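Long-range contacts in afamin (Homo sapiens, PDB 6FAK), which carries hydrophobic molecules in body fluids, binds vitamin E, and keeps lipidated Wnt proteins soluble and active: residues A[404-415]-A[523-534]; A[151-159]-A[248-257]. All blocks are in the same frame, centred on the assembly; numbering follows the deposited sequence. Where two conformers were deposited one is given.

Contact 1 (A[404-415]-A[523-534]); sequences DGLKYHYLIRLT and QRKTDRFLVNLV
L530 carries the apolar centre, its two methyls dividing the work: CD1 lies 4.0 Å from CG1 of I412, and CD2 lies 3.7 Å from CB of Y408 and also meets CB of L411. With CG anti to the backbone N (chi1 -180°), L530 extends this fork toward 404-415. One turn on, V534 CG2 packs on I412 CG1 at 3.9 Å, and T415 lays CB and CG2 against V534 CG1. The hydroxyl of T415 faces V531 but is satisfied at home, since OG1 donates to L411 O (2.8 Å). Y408 is a knob in the hole of Q523, T526, D527 and L530; at its ring edge D527 OD1 lies in plane, 3.5 Å from CE1, and F549 meets the ring edge-to-face. Replacing Y408 by alanine removes the ring and would probably leave this hole unfilled and F549 without its aromatic partner. Outermost, K407, bent at chi3 and chi4, forms a salt bridge from NZ to D527 OD1 (2.8 Å), on the syn side and 22° out of the carboxylate plane. The axes of 404-415 and 523-534 approach to 9.2 Å and cross at -36° in the same general sense, within helices 376-417 and 521-536 of the third albumin domain.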
loop_
_atom_site.group_PDB
_atom_site.type_symbol
_atom_site.label_atom_id
_atom_site.label_comp_id
_atom_site.label_asym_id
_atom_site.label_seq_id
_atom_site.Cartn_x
_atom_site.Cartn_y
_atom_site.Cartn_z
ATOM N N ASP A 404 20.557 -5.680 -4.074
ATOM C CA ASP A 404 20.698 -5.127 -5.404
ATOM C C ASP A 404 20.648 -6.210 -6.486
ATOM O O ASP A 404 19.904 -6.077 -7.473
ATOM C CB ASP A 404 22.017 -4.356 -5.518
ATOM C CG ASP A 404 22.058 -3.091 -4.687
ATOM O OD1 ASP A 404 21.050 -2.618 -4.188
ATOM O OD2 ASP A 404 23.143 -2.509 -4.606
ATOM N N GLY A 405 21.400 -7.285 -6.277
ATOM C CA GLY A 405 21.447 -8.424 -7.219
ATOM C C GLY A 405 20.101 -9.098 -7.434
ATOM O O GLY A 405 19.716 -9.409 -8.565
ATOM N N LEU A 406 19.362 -9.298 -6.348
ATOM C CA LEU A 406 18.029 -9.838 -6.446
ATOM C C LEU A 406 17.097 -8.846 -7.127
ATOM O O LEU A 406 16.256 -9.263 -7.884
ATOM C CB LEU A 406 17.428 -10.192 -5.060
ATOM C CG LEU A 406 16.086 -10.960 -5.101
ATOM C CD1 LEU A 406 16.087 -12.197 -5.994
ATOM C CD2 LEU A 406 15.640 -11.343 -3.701
ATOM N N LYS A 407 17.227 -7.558 -6.796
ATOM C CA LYS A 407 16.407 -6.503 -7.395
ATOM C C LYS A 407 16.516 -6.525 -8.932
ATOM O O LYS A 407 15.490 -6.464 -9.613
ATOM C CB LYS A 407 16.756 -5.133 -6.833
ATOM C CG LYS A 407 15.880 -4.000 -7.342
ATOM C CD LYS A 407 16.033 -2.675 -6.615
ATOM C CE LYS A 407 17.469 -2.196 -6.379
ATOM N NZ LYS A 407 18.436 -2.408 -7.484
ATOM N N TYR A 408 17.736 -6.691 -9.453
ATOM C CA TYR A 408 17.969 -6.688 -10.897
ATOM C C TYR A 408 17.250 -7.837 -11.581
ATOM O O TYR A 408 16.680 -7.668 -12.683
ATOM C CB TYR A 408 19.493 -6.695 -11.175
ATOM C CG TYR A 408 20.238 -5.531 -10.561
ATOM C CD1 TYR A 408 19.663 -4.252 -10.498
ATOM C CD2 TYR A 408 21.519 -5.695 -10.040
ATOM C CE1 TYR A 408 20.352 -3.187 -9.963
ATOM C CE2 TYR A 408 22.220 -4.645 -9.484
ATOM C CZ TYR A 408 21.641 -3.404 -9.452
ATOM O OH TYR A 408 22.284 -2.357 -8.875
ATOM N N HIS A 409 17.185 -8.997 -10.917
ATOM C CA HIS A 409 16.435 -10.137 -11.428
ATOM C C HIS A 409 14.913 -9.832 -11.508
ATOM O O HIS A 409 14.256 -10.165 -12.539
ATOM C CB HIS A 409 16.696 -11.419 -10.611
ATOM C CG HIS A 409 18.066 -12.006 -10.815
ATOM N ND1 HIS A 409 18.287 -13.363 -10.921
ATOM C CD2 HIS A 409 19.281 -11.422 -10.964
ATOM C CE1 HIS A 409 19.575 -13.589 -11.116
ATOM N NE2 HIS A 409 20.203 -12.426 -11.142
ATOM N N TYR A 410 14.391 -9.168 -10.497
ATOM C CA TYR A 410 12.984 -8.741 -10.456
ATOM C C TYR A 410 12.619 -7.673 -11.497
ATOM O O TYR A 410 11.531 -7.720 -12.101
ATOM C CB TYR A 410 12.551 -8.299 -9.049
ATOM C CG TYR A 410 12.311 -9.493 -8.124
ATOM C CD1 TYR A 410 11.511 -10.561 -8.533
ATOM C CD2 TYR A 410 12.845 -9.551 -6.849
ATOM C CE1 TYR A 410 11.279 -11.655 -7.714
ATOM C CE2 TYR A 410 12.627 -10.665 -6.025
ATOM C CZ TYR A 410 11.855 -11.711 -6.485
ATOM O OH TYR A 410 11.575 -12.807 -5.716
ATOM N N LEU A 411 13.522 -6.731 -11.677
ATOM C CA LEU A 411 13.363 -5.691 -12.678
ATOM C C LEU A 411 13.314 -6.285 -14.069
ATOM O O LEU A 411 12.486 -5.890 -14.879
ATOM C CB LEU A 411 14.482 -4.631 -12.529
ATOM C CG LEU A 411 14.371 -3.776 -11.278
ATOM C CD1 LEU A 411 15.595 -2.877 -11.250
ATOM C CD2 LEU A 411 13.124 -2.903 -11.245
ATOM N N ILE A 412 14.193 -7.227 -14.372
ATOM C CA ILE A 412 14.145 -7.926 -15.669
ATOM C C ILE A 412 12.778 -8.655 -15.871
ATOM O O ILE A 412 12.078 -8.461 -16.890
ATOM C CB ILE A 412 15.342 -8.936 -15.829
ATOM C CG1 ILE A 412 16.668 -8.170 -15.953
ATOM C CG2 ILE A 412 15.128 -9.803 -17.076
ATOM C CD1 ILE A 412 17.937 -9.015 -15.867
ATOM N N ARG A 413 12.391 -9.441 -14.883
ATOM C CA ARG A 413 11.158 -10.248 -14.948
ATOM C C ARG A 413 9.925 -9.375 -15.055
ATOM O O ARG A 413 9.094 -9.629 -15.915
ATOM C CB ARG A 413 11.030 -11.184 -13.737
ATOM C CG ARG A 413 11.771 -12.509 -13.957
ATOM C CD ARG A 413 10.958 -13.512 -14.822
ATOM N NE ARG A 413 11.352 -13.479 -16.241
ATOM C CZ ARG A 413 10.567 -13.763 -17.286
ATOM N NH1 ARG A 413 9.297 -14.142 -17.105
ATOM N NH2 ARG A 413 11.048 -13.680 -18.507
ATOM N N LEU A 414 9.824 -8.365 -14.199
ATOM C CA LEU A 414 8.691 -7.485 -14.200
ATOM C C LEU A 414 8.553 -6.742 -15.542
ATOM O O LEU A 414 7.445 -6.551 -16.048
ATOM C CB LEU A 414 8.749 -6.460 -13.060
ATOM C CG LEU A 414 8.416 -6.884 -11.622
ATOM C CD1 LEU A 414 8.994 -5.845 -10.627
ATOM C CD2 LEU A 414 6.905 -6.960 -11.473
ATOM N N THR A 415 9.677 -6.240 -16.055
ATOM C CA THR A 415 9.675 -5.494 -17.332
ATOM C C THR A 415 9.275 -6.412 -18.508
ATOM O O THR A 415 8.516 -6.005 -19.371
ATOM C CB THR A 415 11.018 -4.778 -17.568
ATOM O OG1 THR A 415 11.311 -3.930 -16.444
ATOM C CG2 THR A 415 10.961 -3.925 -18.755
ATOM N N GLN A 523 21.102 4.742 -7.050
ATOM C CA GLN A 523 20.467 3.448 -7.161
ATOM C C GLN A 523 19.331 3.518 -8.213
ATOM O O GLN A 523 19.214 2.629 -9.048
ATOM C CB GLN A 523 19.922 2.972 -5.804
ATOM C CG GLN A 523 19.386 1.541 -5.813
ATOM C CD GLN A 523 20.454 0.538 -6.240
ATOM O OE1 GLN A 523 21.431 0.334 -5.517
ATOM N NE2 GLN A 523 20.297 -0.058 -7.444
ATOM N N ARG A 524 18.509 4.567 -8.141
ATOM C CA ARG A 524 17.351 4.715 -9.012
ATOM C C ARG A 524 17.760 4.866 -10.492
ATOM O O ARG A 524 17.120 4.293 -11.367
ATOM C CB ARG A 524 16.416 5.853 -8.548
ATOM C CG ARG A 524 15.033 5.791 -9.201
ATOM C CD ARG A 524 13.922 6.514 -8.433
ATOM N NE ARG A 524 13.151 5.596 -7.593
ATOM C CZ ARG A 524 11.950 5.054 -7.868
ATOM N NH1 ARG A 524 11.299 5.327 -9.020
ATOM N NH2 ARG A 524 11.395 4.221 -6.995
ATOM N N LYS A 525 18.841 5.580 -10.746
ATOM C CA LYS A 525 19.424 5.719 -12.090
ATOM C C LYS A 525 19.885 4.417 -12.710
ATOM O O LYS A 525 19.654 4.158 -13.905
ATOM C CB LYS A 525 20.603 6.702 -12.054
ATOM C CG LYS A 525 21.748 6.481 -13.065
ATOM C CD LYS A 525 21.378 6.836 -14.519
ATOM C CE LYS A 525 22.173 6.044 -15.574
ATOM N NZ LYS A 525 21.848 6.432 -16.986
ATOM N N THR A 526 20.598 3.623 -11.928
ATOM C CA THR A 526 20.971 2.267 -12.341
ATOM C C THR A 526 19.731 1.396 -12.664
ATOM O O THR A 526 19.712 0.674 -13.672
ATOM C CB THR A 526 21.799 1.612 -11.240
ATOM O OG1 THR A 526 22.999 2.378 -11.091
ATOM C CG2 THR A 526 22.152 0.128 -11.563
ATOM N N ASP A 527 18.718 1.511 -11.800
ATOM C CA ASP A 527 17.491 0.744 -11.925
ATOM C C ASP A 527 16.744 1.129 -13.210
ATOM O O ASP A 527 16.247 0.257 -13.929
ATOM C CB ASP A 527 16.620 0.905 -10.682
ATOM C CG ASP A 527 17.197 0.219 -9.452
ATOM O OD1 ASP A 527 18.245 -0.467 -9.492
ATOM O OD2 ASP A 527 16.586 0.344 -8.381
ATOM N N ARG A 528 16.701 2.420 -13.504
ATOM C CA ARG A 528 16.061 2.894 -14.722
ATOM C C ARG A 528 16.765 2.459 -15.960
ATOM O O ARG A 528 16.113 2.102 -16.934
ATOM C CB ARG A 528 15.938 4.404 -14.802
ATOM C CG ARG A 528 15.072 5.040 -13.756
ATOM C CD ARG A 528 15.132 6.539 -14.038
ATOM N NE ARG A 528 14.472 7.303 -13.004
ATOM C CZ ARG A 528 15.041 8.039 -12.048
ATOM N NH1 ARG A 528 16.369 8.167 -11.978
ATOM N NH2 ARG A 528 14.270 8.679 -11.169
ATOM N N PHE A 529 18.087 2.473 -15.907
ATOM C CA PHE A 529 18.906 1.945 -17.022
ATOM C C PHE A 529 18.540 0.504 -17.377
ATOM O O PHE A 529 18.306 0.165 -18.565
ATOM C CB PHE A 529 20.421 2.117 -16.705
ATOM C CG PHE A 529 21.324 1.482 -17.711
ATOM C CD1 PHE A 529 21.702 0.144 -17.588
ATOM C CD2 PHE A 529 21.806 2.217 -18.769
ATOM C CE1 PHE A 529 22.508 -0.472 -18.535
ATOM C CE2 PHE A 529 22.609 1.606 -19.746
ATOM C CZ PHE A 529 22.960 0.243 -19.619
ATOM N N LEU A 530 18.487 -0.344 -16.348
ATOM C CA LEU A 530 18.178 -1.758 -16.559
ATOM C C LEU A 530 16.793 -1.974 -17.168
ATOM O O LEU A 530 16.652 -2.764 -18.112
ATOM C CB LEU A 530 18.323 -2.556 -15.298
ATOM C CG LEU A 530 18.018 -4.043 -15.438
ATOM C CD1 LEU A 530 18.793 -4.807 -16.501
ATOM C CD2 LEU A 530 18.292 -4.690 -14.102
ATOM N N VAL A 531 15.801 -1.247 -16.643
ATOM C CA VAL A 531 14.466 -1.344 -17.136
ATOM C C VAL A 531 14.398 -0.900 -18.597
ATOM O O VAL A 531 13.833 -1.629 -19.430
ATOM C CB VAL A 531 13.448 -0.625 -16.226
ATOM C CG1 VAL A 531 12.070 -0.496 -16.870
ATOM C CG2 VAL A 531 13.331 -1.385 -14.919
ATOM N N ASN A 532 14.941 0.263 -18.898
ATOM C CA ASN A 532 14.989 0.749 -20.300
ATOM C C ASN A 532 15.720 -0.223 -21.243
ATOM O O ASN A 532 15.278 -0.487 -22.367
ATOM C CB ASN A 532 15.561 2.173 -20.385
ATOM C CG ASN A 532 14.649 3.201 -19.747
ATOM O OD1 ASN A 532 13.418 3.094 -19.861
ATOM N ND2 ASN A 532 15.222 4.206 -19.103
ATOM N N LEU A 533 16.802 -0.816 -20.757
ATOM C CA LEU A 533 17.528 -1.826 -21.519
ATOM C C LEU A 533 16.674 -3.052 -21.870
ATOM O O LEU A 533 16.729 -3.560 -23.045
ATOM C CB LEU A 533 18.779 -2.268 -20.762
ATOM C CG LEU A 533 19.731 -3.152 -21.543
ATOM C CD1 LEU A 533 20.356 -2.407 -22.721
ATOM C CD2 LEU A 533 20.784 -3.675 -20.569
ATOM N N VAL A 534 15.891 -3.507 -20.881
ATOM C CA VAL A 534 15.031 -4.662 -21.035
ATOM C C VAL A 534 13.918 -4.332 -22.035
ATOM O O VAL A 534 13.577 -5.183 -22.843
ATOM C CB VAL A 534 14.438 -5.212 -19.712
ATOM C CG1 VAL A 534 13.518 -6.357 -19.981
ATOM C CG2 VAL A 534 15.535 -5.763 -18.798
#

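Contact 2 (A[151-159]-A[248-257]); sequences FVFAPTLLT and CCEGDVVQCI
The F153 ring takes CB of C248 squarely over one face, a CH-pi contact with the carbon 3.4 Å from the ring centroid and only 2° off the normal. F153 CG, anti to the carbonyl carbon (chi1 -63°), carries the ring over to C248. C248 SG lies over the same face but farther out, 4.3 Å from the centroid of the F153 ring, a sulfur-aromatic contact; C249 SG reaches F153 CZ obliquely at 4.1 Å. The disulfide joining C248 to C256 brings a third sulfur to this surface: C256 SG touches P155 CD at 3.7 Å and also F153 CB. Beyond it A154 CB meets I257 CD1, and L158 crosses I257 at about a right angle, their CD1 atoms 4.1 Å apart.

No direct hydrogen bond crosses, but a water 2.6 Å from F151 O and 2.8 Å from C248 O links the two backbones. F153 is the N-cap residue of helix 154-171, and its backbone N donates to Q199. G251, with positive phi, closes helix 231-250 in a Schellman motif; D252 then N-caps helix 253-268, its OD1 accepting from Q255 N at 3.2 Å. C249 is tied to C203 by a disulfide.

Segments 154-159 and 253-257 run nearly perpendicular, at 87°, and this packing of the first albumin domain on the second touches helix 177-209 through F153 and helix 22-33 through L157.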
loop_
_atom_site.group_PDB
_atom_site.type_symbol
_atom_site.label_atom_id
_atom_site.label_comp_id
_atom_site.label_asym_id
_atom_site.label_seq_id
_atom_site.Cartn_x
_atom_site.Cartn_y
_atom_site.Cartn_z
ATOM N N PHE A 151 -4.350 8.400 -1.485
ATOM C CA PHE A 151 -5.159 7.326 -0.914
ATOM C C PHE A 151 -4.848 7.055 0.542
ATOM O O PHE A 151 -5.551 6.257 1.140
ATOM C CB PHE A 151 -5.007 6.061 -1.718
ATOM C CG PHE A 151 -5.458 6.214 -3.131
ATOM C CD1 PHE A 151 -6.793 6.344 -3.408
ATOM C CD2 PHE A 151 -4.537 6.239 -4.179
ATOM C CE1 PHE A 151 -7.238 6.549 -4.674
ATOM C CE2 PHE A 151 -4.983 6.428 -5.460
ATOM C CZ PHE A 151 -6.330 6.573 -5.700
ATOM N N VAL A 152 -3.804 7.666 1.105
ATOM C CA VAL A 152 -3.419 7.383 2.496
ATOM C C VAL A 152 -4.487 7.928 3.430
ATOM O O VAL A 152 -4.987 9.036 3.246
ATOM C CB VAL A 152 -2.051 7.957 2.857
ATOM C CG1 VAL A 152 -1.608 7.589 4.283
ATOM C CG2 VAL A 152 -1.036 7.310 1.920
ATOM N N PHE A 153 -4.816 7.140 4.437
ATOM C CA PHE A 153 -5.956 7.486 5.309
ATOM C C PHE A 153 -5.549 8.627 6.260
ATOM O O PHE A 153 -4.373 8.697 6.676
ATOM C CB PHE A 153 -6.387 6.301 6.168
ATOM C CG PHE A 153 -6.902 5.090 5.418
ATOM C CD1 PHE A 153 -7.160 5.094 4.026
ATOM C CD2 PHE A 153 -7.207 3.960 6.144
ATOM C CE1 PHE A 153 -7.673 3.951 3.384
ATOM C CE2 PHE A 153 -7.715 2.812 5.516
ATOM C CZ PHE A 153 -7.921 2.800 4.147
ATOM N N ALA A 154 -6.520 9.490 6.598
ATOM C CA ALA A 154 -6.254 10.688 7.426
ATOM C C ALA A 154 -5.559 10.444 8.761
ATOM O O ALA A 154 -4.626 11.192 9.088
ATOM C CB ALA A 154 -7.480 11.556 7.583
ATOM N N PRO A 155 -5.999 9.435 9.532
ATOM C CA PRO A 155 -5.324 9.181 10.801
ATOM C C PRO A 155 -3.833 8.872 10.600
ATOM O O PRO A 155 -2.986 9.301 11.391
ATOM C CB PRO A 155 -6.081 7.955 11.357
ATOM C CG PRO A 155 -7.431 8.049 10.752
ATOM C CD PRO A 155 -7.218 8.610 9.390
ATOM N N THR A 156 -3.494 8.186 9.507
ATOM C CA THR A 156 -2.111 7.899 9.165
ATOM C C THR A 156 -1.295 9.180 8.847
ATOM O O THR A 156 -0.190 9.398 9.395
ATOM C CB THR A 156 -2.027 6.880 8.020
ATOM O OG1 THR A 156 -2.762 5.710 8.412
ATOM C CG2 THR A 156 -0.589 6.535 7.735
ATOM N N LEU A 157 -1.862 10.019 7.994
ATOM C CA LEU A 157 -1.234 11.255 7.569
ATOM C C LEU A 157 -1.028 12.214 8.732
ATOM O O LEU A 157 0.040 12.880 8.825
ATOM C CB LEU A 157 -2.056 11.954 6.475
ATOM C CG LEU A 157 -1.583 12.063 5.043
ATOM C CD1 LEU A 157 -0.535 11.026 4.607
ATOM C CD2 LEU A 157 -2.745 12.129 4.069
ATOM N N LEU A 158 -2.036 12.326 9.583
ATOM C CA LEU A 158 -1.913 13.154 10.818
ATOM C C LEU A 158 -0.823 12.629 11.785
ATOM O O LEU A 158 -0.084 13.405 12.390
ATOM C CB LEU A 158 -3.241 13.248 11.545
ATOM C CG LEU A 158 -4.363 13.998 10.847
ATOM C CD1 LEU A 158 -5.684 13.708 11.549
ATOM C CD2 LEU A 158 -4.126 15.484 10.795
ATOM N N THR A 159 -0.726 11.322 11.951
ATOM C CA THR A 159 0.360 10.731 12.695
ATOM C C THR A 159 1.725 11.023 12.062
ATOM O O THR A 159 2.729 11.334 12.774
ATOM C CB THR A 159 0.147 9.208 12.850
ATOM O OG1 THR A 159 -1.048 8.990 13.605
ATOM C CG2 THR A 159 1.327 8.547 13.569
ATOM N N CYS A 248 -12.887 5.363 4.544
ATOM C CA CYS A 248 -11.506 5.722 4.382
ATOM C C CYS A 248 -11.113 5.518 2.905
ATOM O O CYS A 248 -10.412 6.370 2.347
ATOM C CB CYS A 248 -10.618 4.928 5.333
ATOM S SG CYS A 248 -10.773 5.311 7.101
ATOM N N CYS A 249 -11.573 4.421 2.286
ATOM C CA CYS A 249 -11.277 4.144 0.868
ATOM C C CYS A 249 -11.906 5.177 -0.074
ATOM O O CYS A 249 -11.307 5.528 -1.110
ATOM C CB CYS A 249 -11.628 2.719 0.486
ATOM S SG CYS A 249 -10.567 1.461 1.279
ATOM N N GLU A 250 -13.098 5.656 0.286
ATOM C CA GLU A 250 -13.730 6.735 -0.423
ATOM C C GLU A 250 -12.912 8.018 -0.438
ATOM O O GLU A 250 -12.913 8.749 -1.425
ATOM C CB GLU A 250 -15.143 7.001 0.124
ATOM C CG GLU A 250 -15.772 8.211 -0.530
ATOM C CD GLU A 250 -17.147 8.565 -0.059
ATOM O OE1 GLU A 250 -17.803 7.757 0.662
ATOM O OE2 GLU A 250 -17.540 9.698 -0.486
ATOM N N GLY A 251 -12.232 8.299 0.664
ATOM C CA GLY A 251 -11.556 9.538 0.862
ATOM C C GLY A 251 -12.292 10.523 1.764
ATOM O O GLY A 251 -11.898 11.651 1.840
ATOM N N ASP A 252 -13.342 10.075 2.449
ATOM C CA ASP A 252 -14.113 10.920 3.314
ATOM C C ASP A 252 -13.317 11.058 4.644
ATOM O O ASP A 252 -13.431 10.213 5.547
ATOM C CB ASP A 252 -15.501 10.307 3.508
ATOM C CG ASP A 252 -16.417 11.190 4.361
ATOM O OD1 ASP A 252 -15.947 12.048 5.154
ATOM O OD2 ASP A 252 -17.618 10.984 4.211
ATOM N N VAL A 253 -12.536 12.119 4.751
ATOM C CA VAL A 253 -11.564 12.262 5.869
ATOM C C VAL A 253 -12.221 12.315 7.253
ATOM O O VAL A 253 -11.770 11.641 8.175
ATOM C CB VAL A 253 -10.592 13.438 5.664
ATOM C CG1 VAL A 253 -9.768 13.233 4.405
ATOM C CG2 VAL A 253 -11.332 14.778 5.607
ATOM N N VAL A 254 -13.309 13.076 7.372
ATOM C CA VAL A 254 -14.088 13.150 8.624
ATOM C C VAL A 254 -14.688 11.797 9.050
ATOM O O VAL A 254 -14.504 11.359 10.184
ATOM C CB VAL A 254 -15.197 14.245 8.537
ATOM C CG1 VAL A 254 -16.058 14.250 9.786
ATOM C CG2 VAL A 254 -14.556 15.608 8.338
ATOM N N GLN A 255 -15.382 11.137 8.134
ATOM C CA GLN A 255 -15.951 9.829 8.426
ATOM C C GLN A 255 -14.871 8.792 8.764
ATOM O O GLN A 255 -15.072 7.904 9.606
ATOM C CB GLN A 255 -16.780 9.322 7.241
ATOM C CG GLN A 255 -17.723 8.181 7.597
ATOM C CD GLN A 255 -18.749 8.607 8.665
ATOM O OE1 GLN A 255 -19.159 9.768 8.733
ATOM N NE2 GLN A 255 -19.080 7.696 9.536
ATOM N N CYS A 256 -13.753 8.876 8.066
ATOM C CA CYS A 256 -12.620 8.006 8.319
ATOM C C CYS A 256 -12.134 8.133 9.761
ATOM O O CYS A 256 -11.954 7.115 10.450
ATOM C CB CYS A 256 -11.493 8.292 7.310
ATOM S SG CYS A 256 -10.032 7.230 7.363
ATOM N N ILE A 257 -11.903 9.377 10.192
ATOM C CA ILE A 257 -11.455 9.658 11.567
ATOM C C ILE A 257 -12.474 9.129 12.581
ATOM O O ILE A 257 -12.087 8.401 13.483
ATOM C CB ILE A 257 -11.097 11.173 11.793
ATOM C CG1 ILE A 257 -9.814 11.530 11.064
ATOM C CG2 ILE A 257 -10.903 11.485 13.267
ATOM C CD1 ILE A 257 -9.644 13.002 10.748
HETATM O O HOH W 1 -8.144 6.597 0.773
#

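How the contacts relate
From the N terminus, contact 2 comes first: 151-159 in the first albumin domain meets 248-257 in the second, closing an 88-residue, mostly helical span that includes the long helix 177-209. Because 248-257 lies within the region that binds hydrophobic ligands, this contact joins the first domain to that part of the second. The chain then passes on to the third domain, where contact 1 brings 404-415 back together with 523-534 across 107 residues. The two closures are in series, neither nested nor crossed. Their centres are 34 Å apart, on opposite sides of the chain's centre, and their nearest atoms about 16 Å apart. Contact 2 therefore couples two domains, whereas contact 1 is internal to one.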